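Local coordinates for histidine kinase (Pseudomonas aeruginosa, PDB 7C1I), which probably relays phosphoryl groups between sensor histidine kinases and response-regulator receiver domains, as a histidine-containing phosphotransfer protein of a two-component system, at residues R9-L14 against D20-L25; V24-F29 against I106-E111. One frame throughout, in Å; residues are numbered along the deposited sequence. Where two conformers were deposited one is given.

Interaction 1: residues R9-L14 against D20-L25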
ATOM      1  N   ARG A   9       9.178  20.698  19.757  0.58 26.44           N
ATOM      2  CA  ARG A   9      10.229  21.517  20.418  0.58 22.50           C
ATOM      3  C   ARG A   9      11.544  21.331  19.652  0.58 23.42           C
ATOM      4  O   ARG A   9      12.219  22.377  19.570  0.58 20.28           O
ATOM      5  CB  ARG A   9      10.356  21.191  21.909  0.58 31.86           C
ATOM      6  CG  ARG A   9      10.309  19.722  22.306  0.58 45.59           C
ATOM      7  CD  ARG A   9       9.052  19.355  23.073  0.58 59.12           C
ATOM      8  NE  ARG A   9       8.804  17.922  23.159  0.58 58.62           N
ATOM      9  CZ  ARG A   9       8.867  17.188  24.264  0.58 73.29           C
ATOM     10  NH1 ARG A   9       8.620  15.889  24.208  0.58 69.75           N
ATOM     11  NH2 ARG A   9       9.171  17.732  25.429  0.58 78.63           N
ATOM     12  N   VAL A  10      11.933  20.133  19.201  1.00 22.72           N
ATOM     13  CA  VAL A  10      13.094  20.043  18.264  1.00 21.09           C
ATOM     14  C   VAL A  10      12.829  21.107  17.193  1.00 18.93           C
ATOM     15  O   VAL A  10      13.684  21.898  16.748  1.00 20.72           O
ATOM     16  CB  VAL A  10      13.347  18.673  17.605  1.00 21.03           C
ATOM     17  CG1 VAL A  10      14.319  18.611  16.437  1.00 18.50           C
ATOM     18  CG2 VAL A  10      13.591  17.654  18.705  1.00 27.24           C
ATOM     19  N   LEU A  11      11.624  21.149  16.617  1.00 18.79           N
ATOM     20  CA  LEU A  11      11.365  22.090  15.495  1.00 16.50           C
ATOM     21  C   LEU A  11      11.272  23.528  16.022  1.00 17.55           C
ATOM     22  O   LEU A  11      11.627  24.361  15.167  1.00 20.69           O
ATOM     23  CB  LEU A  11      10.079  21.701  14.758  1.00 20.51           C
ATOM     24  CG  LEU A  11      10.307  20.461  13.894  1.00 20.98           C
ATOM     25  CD1 LEU A  11       8.946  19.932  13.469  1.00 24.14           C
ATOM     26  CD2 LEU A  11      11.157  20.773  12.673  1.00 22.70           C
ATOM     27  N   ALA A  12      10.792  23.710  17.257  1.00 22.91           N
ATOM     28  CA  ALA A  12      10.639  25.089  17.777  1.00 28.11           C
ATOM     29  C   ALA A  12      12.057  25.656  17.917  1.00 24.27           C
ATOM     30  O   ALA A  12      12.288  26.806  17.493  1.00 22.43           O
ATOM     31  CB  ALA A  12       9.955  25.119  19.121  1.00 28.56           C
ATOM     32  N   SER A  13      12.978  24.872  18.486  1.00 24.12           N
ATOM     33  CA  SER A  13      14.393  25.322  18.551  1.00 21.15           C
ATOM     34  C   SER A  13      15.009  25.592  17.174  1.00 19.76           C
ATOM     35  O   SER A  13      15.712  26.576  16.866  1.00 22.95           O
ATOM     36  CB  SER A  13      15.129  24.218  19.267  1.00 26.03           C
ATOM     37  OG  SER A  13      16.487  24.614  19.398  1.00 25.64           O
ATOM     38  N   LEU A  14      14.791  24.712  16.190  1.00 18.84           N
ATOM     39  CA  LEU A  14      15.342  24.864  14.817  1.00 17.69           C
ATOM     40  C   LEU A  14      14.810  26.140  14.153  1.00 20.12           C
ATOM     41  O   LEU A  14      15.577  26.857  13.482  1.00 22.47           O
ATOM     42  CB  LEU A  14      14.910  23.657  13.979  1.00 20.00           C
ATOM     43  CG  LEU A  14      15.578  23.547  12.609  1.00 22.46           C
ATOM     44  CD1 LEU A  14      17.085  23.380  12.734  1.00 20.10           C
ATOM     45  CD2 LEU A  14      14.982  22.334  11.911  1.00 23.65           C
ATOM     46  N   ASP A  20      14.777  32.655   8.689  0.54 31.34           N
ATOM     47  CA  ASP A  20      14.314  32.677   7.274  0.54 33.06           C
ATOM     48  C   ASP A  20      14.609  31.359   6.550  0.54 29.88           C
ATOM     49  O   ASP A  20      14.027  31.125   5.472  0.54 31.11           O
ATOM     50  CB  ASP A  20      14.979  33.899   6.633  0.54 43.38           C
ATOM     51  CG  ASP A  20      16.447  34.068   6.984  0.54 43.86           C
ATOM     52  OD1 ASP A  20      16.794  34.329   8.154  0.54 43.27           O
ATOM     53  OD2 ASP A  20      17.304  33.877   6.097  0.54 42.02           O
ATOM     54  N   GLU A  21      15.597  30.585   7.011  1.00 27.58           N
ATOM     55  CA  GLU A  21      16.049  29.350   6.317  1.00 26.88           C
ATOM     56  C   GLU A  21      15.118  28.202   6.725  1.00 25.12           C
ATOM     57  O   GLU A  21      15.150  27.180   6.010  1.00 26.96           O
ATOM     58  CB  GLU A  21      17.485  29.015   6.725  1.00 27.48           C
ATOM     59  CG  GLU A  21      18.142  28.024   5.783  1.00 38.37           C
ATOM     60  CD  GLU A  21      19.578  27.670   6.131  1.00 55.83           C
ATOM     61  OE1 GLU A  21      20.222  28.617   6.628  1.00 37.25           O
ATOM     62  OE2 GLU A  21      19.986  26.499   5.983  1.00 40.25           O
ATOM     63  N   TYR A  22      14.335  28.436   7.783  1.00 20.17           N
ATOM     64  CA  TYR A  22      13.401  27.374   8.245  1.00 19.19           C
ATOM     65  C   TYR A  22      12.506  26.831   7.135  1.00 23.63           C
ATOM     66  O   TYR A  22      12.491  25.620   6.922  1.00 18.72           O
ATOM     67  CB  TYR A  22      12.600  27.730   9.500  1.00 20.95           C
ATOM     68  CG  TYR A  22      11.682  26.651  10.017  1.00 20.48           C
ATOM     69  CD1 TYR A  22      12.259  25.572  10.665  1.00 21.60           C
ATOM     70  CD2 TYR A  22      10.302  26.765   9.996  1.00 21.68           C
ATOM     71  CE1 TYR A  22      11.483  24.626  11.316  1.00 22.73           C
ATOM     72  CE2 TYR A  22       9.524  25.770  10.564  1.00 21.93           C
ATOM     73  CZ  TYR A  22      10.109  24.672  11.168  1.00 26.12           C
ATOM     74  OH  TYR A  22       9.413  23.672  11.783  1.00 26.30           O
ATOM     75  N   PRO A  23      11.793  27.631   6.311  1.00 22.66           N
ATOM     76  CA  PRO A  23      10.976  27.036   5.253  1.00 19.59           C
ATOM     77  C   PRO A  23      11.802  26.240   4.231  1.00 24.64           C
ATOM     78  O   PRO A  23      11.320  25.289   3.640  1.00 20.91           O
ATOM     79  CB  PRO A  23      10.212  28.197   4.601  1.00 22.52           C
ATOM     80  CG  PRO A  23      10.933  29.416   5.117  1.00 23.31           C
ATOM     81  CD  PRO A  23      11.514  29.069   6.472  1.00 20.29           C
ATOM     82  N   VAL A  24      13.040  26.661   3.948  1.00 17.80           N
ATOM     83  CA  VAL A  24      13.921  25.977   2.956  1.00 17.85           C
ATOM     84  C   VAL A  24      14.219  24.562   3.467  1.00 19.58           C
ATOM     85  O   VAL A  24      14.220  23.603   2.671  1.00 23.05           O
ATOM     86  CB  VAL A  24      15.204  26.812   2.773  1.00 24.13           C
ATOM     87  CG1 VAL A  24      16.166  26.107   1.831  1.00 28.27           C
ATOM     88  CG2 VAL A  24      14.823  28.196   2.269  1.00 28.71           C
ATOM     89  N   LEU A  25      14.419  24.446   4.783  1.00 18.07           N
ATOM     90  CA  LEU A  25      14.735  23.164   5.468  1.00 18.60           C
ATOM     91  C   LEU A  25      13.498  22.261   5.381  1.00 21.48           C
ATOM     92  O   LEU A  25      13.687  21.048   5.153  1.00 21.83           O
ATOM     93  CB  LEU A  25      15.106  23.355   6.941  1.00 19.14           C
ATOM     94  CG  LEU A  25      16.416  24.125   7.113  1.00 26.27           C
ATOM     95  CD1 LEU A  25      16.667  24.226   8.610  1.00 26.72           C
ATOM     96  CD2 LEU A  25      17.560  23.364   6.461  1.00 30.26           C
TER
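Van der Waals packing of L11 and L14 on Y22 and L25, with no hydrogen bond across it, joins the short N-terminal helix 8-18 to the first turns of helix 22-45, near one end of the helical bundle. The Y22 ring reaches across to L11, its CG anti to the backbone N (chi1 -178°), a torsion that extends the phenol away from its own helix. Its end lies against the L11 side chain, which it meets at about a right angle: Y22 OH is 3.5 Å from L11 CD2, and L11 CB and the ring carbon CE1 also lie close in this meeting. L14 reaches the same ring from another direction, its CD2 standing at the ring edge, near the plane, 4.2 Å from Y22 CE1. That methyl also meets L25, one turn further along the second helix, where L14 CD2 and L25 CD1 are 4.2 Å apart. Around this cluster, M18 packs on L25, Y115 on Y22, and F108 of helix 90-112 on L11. Two consecutive helices joined by a short connection each give residues i and i+3 to the contact, placing a short N-terminal helix across the end of the four-helix bundle of an HPt domain.

Interaction 2: residues V24-F29 against I106-E111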
ATOM      1  N   VAL A  24      13.040  26.661   3.948  1.00 17.80           N
ATOM      2  CA  VAL A  24      13.921  25.977   2.956  1.00 17.85           C
ATOM      3  C   VAL A  24      14.219  24.562   3.467  1.00 19.58           C
ATOM      4  O   VAL A  24      14.220  23.603   2.671  1.00 23.05           O
ATOM      5  CB  VAL A  24      15.204  26.812   2.773  1.00 24.13           C
ATOM      6  CG1 VAL A  24      16.166  26.107   1.831  1.00 28.27           C
ATOM      7  CG2 VAL A  24      14.823  28.196   2.269  1.00 28.71           C
ATOM      8  N   LEU A  25      14.419  24.446   4.783  1.00 18.07           N
ATOM      9  CA  LEU A  25      14.735  23.164   5.468  1.00 18.60           C
ATOM     10  C   LEU A  25      13.498  22.261   5.381  1.00 21.48           C
ATOM     11  O   LEU A  25      13.687  21.048   5.153  1.00 21.83           O
ATOM     12  CB  LEU A  25      15.106  23.355   6.941  1.00 19.14           C
ATOM     13  CG  LEU A  25      16.416  24.125   7.113  1.00 26.27           C
ATOM     14  CD1 LEU A  25      16.667  24.226   8.610  1.00 26.72           C
ATOM     15  CD2 LEU A  25      17.560  23.364   6.461  1.00 30.26           C
ATOM     16  N   LEU A  26      12.298  22.809   5.589  1.00 19.24           N
ATOM     17  CA  LEU A  26      11.106  21.943   5.378  1.00 16.69           C
ATOM     18  C   LEU A  26      11.149  21.350   3.965  1.00 21.09           C
ATOM     19  O   LEU A  26      10.866  20.147   3.779  1.00 18.57           O
ATOM     20  CB  LEU A  26       9.846  22.797   5.555  1.00 17.13           C
ATOM     21  CG  LEU A  26       9.679  23.308   6.986  1.00 17.94           C
ATOM     22  CD1 LEU A  26       8.476  24.236   7.061  1.00 22.30           C
ATOM     23  CD2 LEU A  26       9.562  22.343   8.153  1.00 19.21           C
ATOM     24  N   ASP A  27      11.340  22.157   2.918  1.00 16.48           N
ATOM     25  CA  ASP A  27      11.323  21.790   1.477  1.00 17.12           C
ATOM     26  C   ASP A  27      12.423  20.738   1.287  1.00 17.50           C
ATOM     27  O   ASP A  27      12.193  19.786   0.517  1.00 19.13           O
ATOM     28  CB  ASP A  27      11.508  22.987   0.541  1.00 22.41           C
ATOM     29  CG  ASP A  27      10.256  23.845   0.509  1.00 27.36           C
ATOM     30  OD1 ASP A  27       9.173  23.316   0.827  1.00 27.83           O
ATOM     31  OD2 ASP A  27      10.448  24.990   0.057  1.00 25.97           O
ATOM     32  N   THR A  28      13.586  21.058   1.862  0.52 16.78           N
ATOM     33  CA  THR A  28      14.786  20.230   1.561  0.52 18.33           C
ATOM     34  C   THR A  28      14.533  18.825   2.120  0.52 16.58           C
ATOM     35  O   THR A  28      14.906  17.930   1.331  0.52 15.59           O
ATOM     36  CB  THR A  28      16.095  20.786   2.134  0.52 19.32           C
ATOM     37  OG1 THR A  28      16.235  22.043   1.472  0.52 18.39           O
ATOM     38  CG2 THR A  28      17.302  19.927   1.824  0.52 17.00           C
ATOM     39  N   PHE A  29      13.979  18.800   3.336  1.00 16.17           N
ATOM     40  CA  PHE A  29      13.747  17.533   4.078  1.00 16.67           C
ATOM     41  C   PHE A  29      12.835  16.660   3.210  1.00 18.90           C
ATOM     42  O   PHE A  29      13.040  15.441   3.051  1.00 16.04           O
ATOM     43  CB  PHE A  29      13.126  17.713   5.465  1.00 16.60           C
ATOM     44  CG  PHE A  29      12.812  16.370   6.077  1.00 14.92           C
ATOM     45  CD1 PHE A  29      13.857  15.566   6.502  1.00 16.69           C
ATOM     46  CD2 PHE A  29      11.505  15.929   6.189  1.00 16.97           C
ATOM     47  CE1 PHE A  29      13.619  14.404   7.218  1.00 20.01           C
ATOM     48  CE2 PHE A  29      11.275  14.664   6.708  1.00 17.25           C
ATOM     49  CZ  PHE A  29      12.321  13.949   7.246  1.00 18.58           C
ATOM     50  N   ILE A 106       2.907  16.015   4.654  1.00 14.97           N
ATOM     51  CA  ILE A 106       1.747  16.945   4.506  1.00 14.16           C
ATOM     52  C   ILE A 106       1.865  18.006   5.605  1.00 15.25           C
ATOM     53  O   ILE A 106       1.468  19.159   5.342  1.00 15.86           O
ATOM     54  CB  ILE A 106       0.416  16.165   4.504  1.00 13.18           C
ATOM     55  CG1 ILE A 106      -0.735  17.157   4.313  1.00 17.17           C
ATOM     56  CG2 ILE A 106       0.110  15.499   5.833  1.00 13.16           C
ATOM     57  CD1 ILE A 106      -0.773  17.921   3.014  1.00 21.05           C
ATOM     58  N   LEU A 107       2.331  17.673   6.813  1.00 13.24           N
ATOM     59  CA  LEU A 107       2.454  18.685   7.897  1.00 13.15           C
ATOM     60  C   LEU A 107       3.495  19.701   7.416  1.00 15.76           C
ATOM     61  O   LEU A 107       3.313  20.905   7.683  1.00 15.93           O
ATOM     62  CB  LEU A 107       2.866  18.056   9.230  1.00 14.33           C
ATOM     63  CG  LEU A 107       1.817  17.105   9.805  1.00 17.97           C
ATOM     64  CD1 LEU A 107       2.366  16.391  11.030  1.00 18.31           C
ATOM     65  CD2 LEU A 107       0.600  17.954  10.143  1.00 21.92           C
ATOM     66  N   PHE A 108       4.594  19.278   6.784  1.00 13.19           N
ATOM     67  CA  PHE A 108       5.583  20.294   6.342  1.00 14.21           C
ATOM     68  C   PHE A 108       5.035  21.111   5.166  1.00 17.21           C
ATOM     69  O   PHE A 108       5.321  22.326   5.104  1.00 17.82           O
ATOM     70  CB  PHE A 108       6.905  19.619   5.964  1.00 14.36           C
ATOM     71  CG  PHE A 108       7.763  19.240   7.144  1.00 13.75           C
ATOM     72  CD1 PHE A 108       7.353  19.238   8.467  1.00 13.84           C
ATOM     73  CD2 PHE A 108       9.032  18.780   6.828  1.00 15.13           C
ATOM     74  CE1 PHE A 108       8.160  18.934   9.551  1.00 16.48           C
ATOM     75  CE2 PHE A 108       9.847  18.470   7.905  1.00 14.21           C
ATOM     76  CZ  PHE A 108       9.423  18.503   9.212  1.00 13.77           C
ATOM     77  N   LYS A 109       4.254  20.544   4.242  1.00 16.75           N
ATOM     78  CA  LYS A 109       3.712  21.324   3.097  1.00 15.88           C
ATOM     79  C   LYS A 109       2.704  22.325   3.675  1.00 19.15           C
ATOM     80  O   LYS A 109       2.707  23.492   3.227  1.00 19.69           O
ATOM     81  CB  LYS A 109       2.976  20.354   2.168  1.00 19.06           C
ATOM     82  CG  LYS A 109       3.935  19.470   1.381  1.00 22.66           C
ATOM     83  CD  LYS A 109       4.536  20.240   0.225  1.00 23.00           C
ATOM     84  CE  LYS A 109       5.628  19.536  -0.552  1.00 33.81           C
ATOM     85  NZ  LYS A 109       5.973  20.391  -1.712  1.00 32.40           N
ATOM     86  N   GLN A 110       1.955  21.937   4.711  1.00 15.15           N
ATOM     87  CA  GLN A 110       0.988  22.874   5.344  1.00 16.87           C
ATOM     88  C   GLN A 110       1.749  24.079   5.908  1.00 20.77           C
ATOM     89  O   GLN A 110       1.351  25.243   5.697  1.00 20.27           O
ATOM     90  CB  GLN A 110       0.162  22.113   6.382  1.00 19.85           C
ATOM     91  CG  GLN A 110      -0.918  22.943   7.059  1.00 21.57           C
ATOM     92  CD  GLN A 110      -1.667  22.065   8.032  1.00 25.33           C
ATOM     93  OE1 GLN A 110      -1.078  21.325   8.818  1.00 25.17           O
ATOM     94  NE2 GLN A 110      -2.967  22.289   8.130  1.00 22.18           N
ATOM     95  N   GLU A 111       2.758  23.775   6.732  1.00 17.22           N
ATOM     96  CA  GLU A 111       3.505  24.829   7.469  1.00 16.52           C
ATOM     97  C   GLU A 111       4.172  25.681   6.382  1.00 18.44           C
ATOM     98  O   GLU A 111       4.245  26.920   6.513  1.00 18.50           O
ATOM     99  CB  GLU A 111       4.573  24.180   8.350  1.00 17.76           C
ATOM    100  CG  GLU A 111       5.363  25.244   9.090  1.00 21.73           C
ATOM    101  CD  GLU A 111       4.553  26.160   9.990  1.00 26.61           C
ATOM    102  OE1 GLU A 111       3.463  25.758  10.444  1.00 26.40           O
ATOM    103  OE2 GLU A 111       5.113  27.218  10.344  1.00 25.32           O
TER
HETATM  104  O   HOH W   1       6.648  23.083  -0.773  1.00 32.72           O
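L26 lays its CD2 methyl over one face of the F108 ring, 3.6 Å from the ring centroid and only 5° off the normal, a nearly ideal CH-pi contact. The pair lies inside the four-helix bundle characteristic of HPt domains, where helices 22-45 and 90-112 run roughly antiparallel; the axes of the two short segments approach to 9.6 Å at 149°. F108 leaves its helix with CG anti to the carbonyl carbon, which carries the ring across to the other helix. The other L26 methyl, CD1, rests against the aliphatic part of E111, 3.9 Å from E111 CG, so the branched end of L26 bridges two residues one turn apart. The carboxylate of E111 turns away from this contact, and its OE2 is hydrogen-bonded to Y115 OH and salt-bridged to R114. One turn beyond L26, F29 meets F108 obliquely, with ring planes at 63° and F29 CD2 3.5 Å from F108 CE2. F101, V104 and M66 also pack on F29, extending the apolar layer into the bundle. Toward its polar margin, D27 forms a salt bridge through OD2 with R112, while its OD1 is linked to K109 through one water: the water donates to D27 OD1 at 3.0 Å and accepts from K109 NZ at 2.9 Å.

Both interactions use the start of helix 22-45 and share V24 and L25, of which L25 makes contact in interaction 1 alone. Different sides of that helix are engaged: Y22 and L25 face helix 8-18, whereas the end of L26 and the ring of F29 meet helix 90-112. Interaction 2 is the more buried and lies nearer the centre of the chain; interaction 1 is partly buried and joins neighbouring helices at the bundle end. Interaction 1 is side-chain packing without a hydrogen bond across it, although a phenol oxygen makes its closest approach, while interaction 2 adds a water-mediated polar margin to its aromatic core. The two meet directly where L11 CD1 packs 4.1 Å from F108 CE1.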